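Local coordinates for protein Lpg2148(MvcA) (Legionella pneumophila subsp. pneumophila str. Philadelphia 1, PDB 6K11) that probably regulates the host ubiquitin-conjugating enzyme UBE2N by removing ubiquitin from it, a deubiquitination carried out by a deamidase-related effector, at residues A[38-43]-A[375-380]; A[180-185]-A[212-217]; A[234-239]-A[276-281]. One frame throughout, in Å; residues are numbered along the deposited sequence.

Contact 1: A[38-43]-A[375-380]; sequences RSIPSI and EHLESL
Ile40 and Leu377 lie alongside one another, pointing in opposite senses as they pass, so each overlaps the flank of the other instead of meeting head on. The overlap falls to the CD1 branch of Leu377, which sits 3.8 Å from Ile40 CD1 and 3.9 Å from Ile40 CG1. The chi1 of Ile40, -83°, sets CG1 beside the backbone N and carries the ethyl arm over to the neighbouring helix. Leu377 has chi1 at -134°, well away from a staggered value, and in this conformation its CD1 lies against Ile40. One turn further along, Leu380 approaches Ile40 at a slant, its CD1 lying 4.1 Å from Ile40 CG1.

The contact is a corner of a small helical assembly. Residues 38-43 lead out of helix 28-39 through a 3-10 turn at 40-42, while 375-380 belong to the C-terminal helix 358-381. Ile53 of helix 49-64 touches both Leu377 and Ile43, and Ile43 CD1 in turn comes to 4.2 Å from Leu377 CG. Branched aliphatic residues suit this junction because their methyls pack between three helices without needing polar partners. Leu380 CD1 also rests 3.6 Å above one face of the His376 ring, toward its rim, in a CH-pi-like contact. The polar edge is separate: His376 NE2 is hydrogen-bonded to OE2 of Glu37.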
loop_
_atom_site.group_PDB
_atom_site.type_symbol
_atom_site.label_atom_id
_atom_site.label_comp_id
_atom_site.label_asym_id
_atom_site.label_seq_id
_atom_site.Cartn_x
_atom_site.Cartn_y
_atom_site.Cartn_z
ATOM N N ARG A 38 8.335 -11.681 15.402
ATOM C CA ARG A 38 8.529 -10.329 14.886
ATOM C C ARG A 38 8.861 -9.338 16.004
ATOM O O ARG A 38 9.532 -8.333 15.751
ATOM C CB ARG A 38 7.285 -9.877 14.114
ATOM C CG ARG A 38 7.448 -8.529 13.428
ATOM C CD ARG A 38 6.186 -8.051 12.703
ATOM N NE ARG A 38 5.382 -9.152 12.173
ATOM C CZ ARG A 38 4.101 -9.378 12.474
ATOM N NH1 ARG A 38 3.468 -10.412 11.932
ATOM N NH2 ARG A 38 3.449 -8.577 13.315
ATOM N N SER A 39 8.417 -9.608 17.237
ATOM C CA SER A 39 8.670 -8.729 18.377
ATOM C C SER A 39 10.029 -8.944 19.048
ATOM O O SER A 39 10.537 -8.010 19.684
ATOM C CB SER A 39 7.574 -8.908 19.438
ATOM O OG SER A 39 6.341 -8.371 18.992
ATOM N N ILE A 40 10.610 -10.151 18.934
ATOM C CA ILE A 40 11.886 -10.450 19.597
ATOM C C ILE A 40 12.948 -9.377 19.376
ATOM O O ILE A 40 13.577 -8.957 20.359
ATOM C CB ILE A 40 12.379 -11.853 19.179
ATOM C CG1 ILE A 40 11.711 -12.946 20.019
ATOM C CG2 ILE A 40 13.903 -11.940 19.273
ATOM C CD1 ILE A 40 12.128 -12.955 21.458
ATOM N N PRO A 41 13.215 -8.899 18.152
ATOM C CA PRO A 41 14.287 -7.902 17.977
ATOM C C PRO A 41 14.054 -6.603 18.733
ATOM O O PRO A 41 14.996 -5.810 18.871
ATOM C CB PRO A 41 14.303 -7.662 16.460
ATOM C CG PRO A 41 13.668 -8.888 15.875
ATOM C CD PRO A 41 12.604 -9.257 16.856
ATOM N N SER A 42 12.841 -6.354 19.220
ATOM C CA SER A 42 12.528 -5.140 19.961
ATOM C C SER A 42 12.710 -5.288 21.467
ATOM O O SER A 42 12.560 -4.300 22.194
ATOM C CB SER A 42 11.092 -4.696 19.666
ATOM O OG SER A 42 10.953 -4.298 18.317
ATOM N N ILE A 43 13.035 -6.479 21.955
ATOM C CA ILE A 43 13.200 -6.711 23.381
ATOM C C ILE A 43 14.686 -6.631 23.711
ATOM O O ILE A 43 15.495 -7.407 23.188
ATOM C CB ILE A 43 12.594 -8.057 23.800
ATOM C CG1 ILE A 43 11.095 -8.061 23.451
ATOM C CG2 ILE A 43 12.847 -8.322 25.284
ATOM C CD1 ILE A 43 10.300 -9.156 24.092
ATOM N N GLU A 375 3.104 -17.222 25.159
ATOM C CA GLU A 375 3.865 -18.417 25.509
ATOM C C GLU A 375 5.122 -18.539 24.651
ATOM O O GLU A 375 6.191 -18.908 25.154
ATOM C CB GLU A 375 2.965 -19.650 25.391
ATOM C CG GLU A 375 1.783 -19.595 26.368
ATOM C CD GLU A 375 0.909 -20.847 26.374
ATOM O OE1 GLU A 375 0.212 -21.087 27.394
ATOM O OE2 GLU A 375 0.904 -21.585 25.358
ATOM N N HIS A 376 5.029 -18.192 23.363
ATOM C CA HIS A 376 6.197 -18.278 22.490
ATOM C C HIS A 376 7.264 -17.267 22.899
ATOM O O HIS A 376 8.464 -17.577 22.898
ATOM C CB HIS A 376 5.772 -18.078 21.031
ATOM C CG HIS A 376 6.744 -18.619 20.027
ATOM N ND1 HIS A 376 7.314 -19.873 20.137
ATOM C CD2 HIS A 376 7.254 -18.074 18.894
ATOM C CE1 HIS A 376 8.124 -20.078 19.112
ATOM N NE2 HIS A 376 8.108 -19.005 18.344
ATOM N N LEU A 377 6.847 -16.051 23.260
ATOM C CA LEU A 377 7.800 -15.047 23.724
ATOM C C LEU A 377 8.464 -15.478 25.031
ATOM O O LEU A 377 9.687 -15.348 25.191
ATOM C CB LEU A 377 7.072 -13.712 23.892
ATOM C CG LEU A 377 7.682 -12.418 23.366
ATOM C CD1 LEU A 377 8.369 -12.602 22.028
ATOM C CD2 LEU A 377 6.557 -11.385 23.262
ATOM N N GLU A 378 7.677 -15.996 25.973
ATOM C CA GLU A 378 8.248 -16.424 27.243
ATOM C C GLU A 378 9.196 -17.600 27.047
ATOM O O GLU A 378 10.243 -17.682 27.700
ATOM C CB GLU A 378 7.134 -16.782 28.219
ATOM C CG GLU A 378 6.325 -15.583 28.708
ATOM C CD GLU A 378 5.091 -16.011 29.466
ATOM O OE1 GLU A 378 4.734 -17.201 29.361
ATOM O OE2 GLU A 378 4.478 -15.171 30.164
ATOM N N SER A 379 8.857 -18.509 26.127
ATOM C CA SER A 379 9.716 -19.655 25.853
ATOM C C SER A 379 11.032 -19.213 25.228
ATOM O O SER A 379 12.113 -19.597 25.693
ATOM C CB SER A 379 8.976 -20.649 24.941
ATOM O OG SER A 379 9.561 -21.941 25.000
ATOM N N LEU A 380 10.961 -18.383 24.185
ATOM C CA LEU A 380 12.163 -17.994 23.462
ATOM C C LEU A 380 13.135 -17.212 24.343
ATOM O O LEU A 380 14.346 -17.239 24.098
ATOM C CB LEU A 380 11.794 -17.158 22.238
ATOM C CG LEU A 380 11.156 -17.918 21.068
ATOM C CD1 LEU A 380 10.701 -16.945 19.981
ATOM C CD2 LEU A 380 12.122 -18.960 20.503
#

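Contact 2: A[180-185]-A[212-217]; sequences TQLFNA and SEIVDI
Leu182 is the residue of 180-185 that touches 212-217, at Glu213 and Ile214. Two residues ahead of it, Thr180 takes no part across the junction. Its OG1 is hydrogen-bonded to the carbonyl oxygens of Lys176, one turn back, and Glu157 in a loop; its single proton must be shared between the two or alternate between them. Threonine suits the place because its hydroxyl can bond back to the carbonyl a turn earlier.

Gln181 comes next, and its OE1 accepts a hydrogen bond from NZ of Lys178, which lies just ahead of this segment on the same helix. That amine also pairs with Glu213 OE1, so Lys178 ties helix 176-185 to helix 206-220 at their polar margins.

At Leu182 the packing becomes apolar. With CG beside the backbone N (chi1 -69°), the side chain projects toward helix 206-220 and its two methyls divide the work. CD1 lies 4.0 Å from Ile214 CG1, the two side chains sliding past each other head to tail. CD2 lies 3.8 Å from OE2 of Glu213, whose extended chain passes the leucine at roughly a right angle; this is a van der Waals contact of a methyl with a carboxylate oxygen, while OE1 of the same carboxylate is paired with Lys178. Ala210, one turn before Ile214, also touches Leu182.

Phe183 turns the other way, and its ring makes a cation-pi contact with Lys137, whose NZ also donates to the Phe183 carbonyl oxygen. At the end of the segment, Ala185 touches Ala210, two small side chains that fit where the helices meet.

The arrangement is a helix-helix packing within the MvcA insertion domain, where helices 176-185 and 206-220 pack through a small apolar patch at Leu182 and Ile214.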
loop_
_atom_site.group_PDB
_atom_site.type_symbol
_atom_site.label_atom_id
_atom_site.label_comp_id
_atom_site.label_asym_id
_atom_site.label_seq_id
_atom_site.Cartn_x
_atom_site.Cartn_y
_atom_site.Cartn_z
ATOM N N THR A 180 34.791 17.877 -2.634
ATOM C CA THR A 180 35.441 18.742 -1.654
ATOM C C THR A 180 35.164 20.207 -1.954
ATOM O O THR A 180 34.891 21.003 -1.043
ATOM C CB THR A 180 36.947 18.472 -1.632
ATOM O OG1 THR A 180 37.193 17.133 -1.181
ATOM C CG2 THR A 180 37.652 19.440 -0.684
ATOM N N GLN A 181 35.203 20.578 -3.231
ATOM C CA GLN A 181 34.941 21.963 -3.604
ATOM C C GLN A 181 33.501 22.365 -3.294
ATOM O O GLN A 181 33.252 23.408 -2.677
ATOM C CB GLN A 181 35.267 22.149 -5.084
ATOM C CG GLN A 181 35.070 23.554 -5.588
ATOM C CD GLN A 181 33.668 23.771 -6.073
ATOM O OE1 GLN A 181 33.135 22.956 -6.824
ATOM N NE2 GLN A 181 33.046 24.863 -5.641
ATOM N N LEU A 182 32.531 21.558 -3.736
ATOM C CA LEU A 182 31.126 21.852 -3.451
ATOM C C LEU A 182 30.864 21.864 -1.953
ATOM O O LEU A 182 30.090 22.692 -1.456
ATOM C CB LEU A 182 30.221 20.809 -4.123
ATOM C CG LEU A 182 30.098 20.794 -5.641
ATOM C CD1 LEU A 182 29.421 19.491 -6.113
ATOM C CD2 LEU A 182 29.327 22.005 -6.112
ATOM N N PHE A 183 31.500 20.942 -1.221
ATOM C CA PHE A 183 31.307 20.847 0.223
ATOM C C PHE A 183 31.692 22.154 0.907
ATOM O O PHE A 183 30.936 22.691 1.730
ATOM C CB PHE A 183 32.129 19.677 0.762
ATOM C CG PHE A 183 32.006 19.442 2.246
ATOM C CD1 PHE A 183 32.851 20.085 3.138
ATOM C CD2 PHE A 183 31.080 18.541 2.745
ATOM C CE1 PHE A 183 32.762 19.852 4.496
ATOM C CE2 PHE A 183 30.987 18.301 4.105
ATOM C CZ PHE A 183 31.835 18.959 4.982
ATOM N N ASN A 184 32.853 22.695 0.554
ATOM C CA ASN A 184 33.337 23.925 1.171
ATOM C C ASN A 184 32.704 25.184 0.580
ATOM O O ASN A 184 32.898 26.270 1.130
ATOM C CB ASN A 184 34.864 23.969 1.058
ATOM C CG ASN A 184 35.530 22.935 1.942
ATOM O OD1 ASN A 184 36.239 22.054 1.460
ATOM N ND2 ASN A 184 35.282 23.022 3.249
ATOM N N ALA A 185 31.947 25.076 -0.511
ATOM C CA ALA A 185 31.229 26.222 -1.057
ATOM C C ALA A 185 29.853 26.410 -0.432
ATOM O O ALA A 185 29.212 27.449 -0.657
ATOM C CB ALA A 185 31.072 26.083 -2.577
ATOM N N SER A 212 22.624 24.816 -6.969
ATOM C CA SER A 212 22.062 24.693 -8.310
ATOM C C SER A 212 22.867 23.727 -9.183
ATOM O O SER A 212 22.290 23.031 -10.032
ATOM C CB SER A 212 21.977 26.062 -8.981
ATOM O OG SER A 212 21.364 25.928 -10.253
ATOM N N GLU A 213 24.185 23.661 -8.989
ATOM C CA GLU A 213 24.977 22.695 -9.747
ATOM C C GLU A 213 24.660 21.258 -9.321
ATOM O O GLU A 213 24.570 20.363 -10.169
ATOM C CB GLU A 213 26.469 22.985 -9.597
ATOM C CG GLU A 213 27.280 22.354 -10.726
ATOM C CD GLU A 213 28.788 22.421 -10.526
ATOM O OE1 GLU A 213 29.492 21.614 -11.180
ATOM O OE2 GLU A 213 29.270 23.261 -9.731
ATOM N N ILE A 214 24.487 21.023 -8.016
ATOM C CA ILE A 214 24.083 19.702 -7.531
ATOM C C ILE A 214 22.728 19.301 -8.109
ATOM O O ILE A 214 22.537 18.157 -8.539
ATOM C CB ILE A 214 24.076 19.683 -5.990
ATOM C CG1 ILE A 214 25.514 19.737 -5.472
ATOM C CG2 ILE A 214 23.373 18.422 -5.468
ATOM C CD1 ILE A 214 25.646 20.150 -4.023
ATOM N N VAL A 215 21.770 20.236 -8.141
ATOM C CA VAL A 215 20.458 19.943 -8.723
ATOM C C VAL A 215 20.593 19.570 -10.197
ATOM O O VAL A 215 19.935 18.633 -10.680
ATOM C CB VAL A 215 19.505 21.140 -8.524
ATOM C CG1 VAL A 215 18.271 20.993 -9.390
ATOM C CG2 VAL A 215 19.103 21.271 -7.053
ATOM N N ASP A 216 21.429 20.304 -10.942
ATOM C CA ASP A 216 21.647 19.989 -12.354
ATOM C C ASP A 216 22.227 18.588 -12.516
ATOM O O ASP A 216 21.755 17.802 -13.348
ATOM C CB ASP A 216 22.593 21.006 -13.002
ATOM C CG ASP A 216 21.973 22.387 -13.168
ATOM O OD1 ASP A 216 20.729 22.501 -13.206
ATOM O OD2 ASP A 216 22.751 23.362 -13.281
ATOM N N ILE A 217 23.272 18.275 -11.737
ATOM C CA ILE A 217 23.913 16.959 -11.790
ATOM C C ILE A 217 22.869 15.868 -11.567
ATOM O O ILE A 217 22.806 14.874 -12.300
ATOM C CB ILE A 217 25.047 16.884 -10.748
ATOM C CG1 ILE A 217 26.270 17.704 -11.198
ATOM C CG2 ILE A 217 25.468 15.446 -10.450
ATOM C CD1 ILE A 217 27.276 17.947 -10.083
#

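Contact 3: A[234-239]-A[276-281]; sequences FTIYIP and IGIDKY
Tyr281 meets Phe234 and Ile236 in the closest part of this contact. Its OH lies 3.4 Å from Phe234 CE2 and 3.8 Å from Phe234 CZ, and CE2 stands at the edge of the tyrosine ring, near its plane. Phe234 adopts the crowded chi1 of 63°, with CG between the backbone N and the carbonyl carbon, which brings its ring up against the phenol. Ile236 places CD1 3.6 Å from Tyr281 CE1, the isoleucine and the tyrosine passing in opposite directions. More rings enclose the pair: Phe304 stacks on Tyr281, and Phe124 on Phe234.

Toward the start of the helix the packing is thinner. Ile278 CD1 is 4.4 Å from Ile236 CD1, and Leu110 of helix 104-111 touches both Ile278 and Ile238. Gly277 is the N-cap of helix 278-288, and its O accepts a hydrogen bond from Tyr281 N; at its phi of 88° a beta carbon would press on the carbonyl O of Ile276, so a residue without a side chain fits here. Beyond it Asp279 and Lys280 lie on the solvent side, where Lys280 forms a salt bridge with Glu283.

Strand 228-238 is part of an antiparallel sheet, and the alternation of Phe234, Ile236 and Ile238 presents one apolar face to this helix. Apart from the phenol oxygen, the atoms that touch are all carbon, implying cohesion through shape and dispersion.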
loop_
_atom_site.group_PDB
_atom_site.type_symbol
_atom_site.label_atom_id
_atom_site.label_comp_id
_atom_site.label_asym_id
_atom_site.label_seq_id
_atom_site.Cartn_x
_atom_site.Cartn_y
_atom_site.Cartn_z
ATOM N N PHE A 234 -5.961 -1.810 -4.513
ATOM C CA PHE A 234 -7.331 -2.302 -4.394
ATOM C C PHE A 234 -7.613 -3.222 -5.564
ATOM O O PHE A 234 -6.826 -3.323 -6.509
ATOM C CB PHE A 234 -8.373 -1.159 -4.325
ATOM C CG PHE A 234 -8.450 -0.277 -5.562
ATOM C CD1 PHE A 234 -7.546 0.769 -5.754
ATOM C CD2 PHE A 234 -9.474 -0.454 -6.498
ATOM C CE1 PHE A 234 -7.632 1.595 -6.866
ATOM C CE2 PHE A 234 -9.575 0.381 -7.606
ATOM C CZ PHE A 234 -8.640 1.406 -7.794
ATOM N N THR A 235 -8.749 -3.904 -5.484
ATOM C CA THR A 235 -9.169 -4.793 -6.544
ATOM C C THR A 235 -10.592 -4.439 -6.945
ATOM O O THR A 235 -11.342 -3.798 -6.201
ATOM C CB THR A 235 -9.072 -6.276 -6.117
ATOM O OG1 THR A 235 -9.779 -6.468 -4.876
ATOM C CG2 THR A 235 -7.621 -6.684 -5.928
ATOM N N ILE A 236 -10.949 -4.857 -8.151
ATOM C CA ILE A 236 -12.307 -4.743 -8.650
ATOM C C ILE A 236 -12.663 -6.093 -9.246
ATOM O O ILE A 236 -11.861 -6.682 -9.982
ATOM C CB ILE A 236 -12.456 -3.619 -9.693
ATOM C CG1 ILE A 236 -12.459 -2.242 -9.001
ATOM C CG2 ILE A 236 -13.756 -3.803 -10.493
ATOM C CD1 ILE A 236 -12.592 -1.088 -9.964
ATOM N N TYR A 237 -13.855 -6.584 -8.922
ATOM C CA TYR A 237 -14.328 -7.873 -9.413
ATOM C C TYR A 237 -15.559 -7.630 -10.274
ATOM O O TYR A 237 -16.489 -6.932 -9.858
ATOM C CB TYR A 237 -14.643 -8.813 -8.245
ATOM C CG TYR A 237 -15.221 -10.158 -8.642
ATOM C CD1 TYR A 237 -14.547 -11.008 -9.524
ATOM C CD2 TYR A 237 -16.439 -10.579 -8.117
ATOM C CE1 TYR A 237 -15.081 -12.255 -9.876
ATOM C CE2 TYR A 237 -16.979 -11.817 -8.463
ATOM C CZ TYR A 237 -16.297 -12.643 -9.349
ATOM O OH TYR A 237 -16.845 -13.867 -9.693
ATOM N N ILE A 238 -15.552 -8.178 -11.480
ATOM C CA ILE A 238 -16.656 -8.028 -12.419
ATOM C C ILE A 238 -17.197 -9.417 -12.742
ATOM O O ILE A 238 -16.664 -10.120 -13.604
ATOM C CB ILE A 238 -16.221 -7.287 -13.695
ATOM C CG1 ILE A 238 -15.577 -5.947 -13.337
ATOM C CG2 ILE A 238 -17.437 -7.060 -14.607
ATOM C CD1 ILE A 238 -14.643 -5.404 -14.408
ATOM N N PRO A 239 -18.240 -9.859 -12.045
ATOM C CA PRO A 239 -18.774 -11.202 -12.271
ATOM C C PRO A 239 -19.617 -11.265 -13.540
ATOM O O PRO A 239 -20.152 -10.263 -14.024
ATOM C CB PRO A 239 -19.635 -11.459 -11.029
ATOM C CG PRO A 239 -20.066 -10.084 -10.582
ATOM C CD PRO A 239 -18.921 -9.166 -10.934
ATOM N N ILE A 276 -22.206 3.776 -9.842
ATOM C CA ILE A 276 -21.815 4.758 -10.851
ATOM C C ILE A 276 -21.445 4.117 -12.180
ATOM O O ILE A 276 -21.406 4.818 -13.201
ATOM C CB ILE A 276 -20.674 5.667 -10.353
ATOM C CG1 ILE A 276 -19.313 4.969 -10.432
ATOM C CG2 ILE A 276 -20.974 6.182 -8.935
ATOM C CD1 ILE A 276 -18.163 5.925 -10.137
ATOM N N GLY A 277 -21.217 2.812 -12.209
ATOM C CA GLY A 277 -20.837 2.143 -13.447
ATOM C C GLY A 277 -19.335 2.147 -13.672
ATOM O O GLY A 277 -18.633 3.096 -13.340
ATOM N N ILE A 278 -18.846 1.063 -14.285
ATOM C CA ILE A 278 -17.403 0.846 -14.424
ATOM C C ILE A 278 -16.766 1.905 -15.321
ATOM O O ILE A 278 -15.621 2.323 -15.089
ATOM C CB ILE A 278 -17.125 -0.577 -14.942
ATOM C CG1 ILE A 278 -15.613 -0.841 -15.022
ATOM C CG2 ILE A 278 -17.800 -0.807 -16.302
ATOM C CD1 ILE A 278 -14.870 -0.622 -13.693
ATOM N N ASP A 279 -17.485 2.353 -16.359
ATOM C CA ASP A 279 -16.924 3.352 -17.268
ATOM C C ASP A 279 -16.640 4.655 -16.532
ATOM O O ASP A 279 -15.541 5.211 -16.637
ATOM C CB ASP A 279 -17.869 3.600 -18.448
ATOM C CG ASP A 279 -17.967 2.410 -19.389
ATOM O OD1 ASP A 279 -16.959 1.699 -19.586
ATOM O OD2 ASP A 279 -19.064 2.198 -19.948
ATOM N N LYS A 280 -17.622 5.150 -15.769
ATOM C CA LYS A 280 -17.423 6.367 -14.986
ATOM C C LYS A 280 -16.332 6.196 -13.936
ATOM O O LYS A 280 -15.537 7.117 -13.711
ATOM C CB LYS A 280 -18.730 6.789 -14.314
ATOM C CG LYS A 280 -18.707 8.227 -13.787
ATOM C CD LYS A 280 -18.626 9.230 -14.939
ATOM C CE LYS A 280 -19.789 9.044 -15.917
ATOM N NZ LYS A 280 -19.365 9.011 -17.351
ATOM N N TYR A 281 -16.297 5.039 -13.258
ATOM C CA TYR A 281 -15.217 4.776 -12.303
ATOM C C TYR A 281 -13.852 4.875 -12.982
ATOM O O TYR A 281 -12.937 5.529 -12.469
ATOM C CB TYR A 281 -15.394 3.397 -11.639
ATOM C CG TYR A 281 -14.533 3.185 -10.383
ATOM C CD1 TYR A 281 -13.232 2.696 -10.482
ATOM C CD2 TYR A 281 -15.027 3.469 -9.106
ATOM C CE1 TYR A 281 -12.434 2.500 -9.357
ATOM C CE2 TYR A 281 -14.227 3.268 -7.960
ATOM C CZ TYR A 281 -12.931 2.786 -8.102
ATOM O OH TYR A 281 -12.118 2.593 -6.986
#

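In the fold
The three contacts lie in separate parts of the chain, with centres 43 to 50 Å apart and none touching another. Contact 1 closes the longest loop, joining helix 28-39, near the start of the chain, to the C-terminal helix 358-381, and both other contacts are nested within it. Contact 2, inside the insertion domain, closes before contact 3 opens; helix 206-220 is followed in the chain by strand 228-238, which belongs to the antiparallel sheet packed against helix 278-288. Contact 3 lies across the chain's centre from each of the other two. The insertion domain thus forms a module with its own mixed sheet, set into a chain in which contact 1 joins a helix near the beginning to the last one.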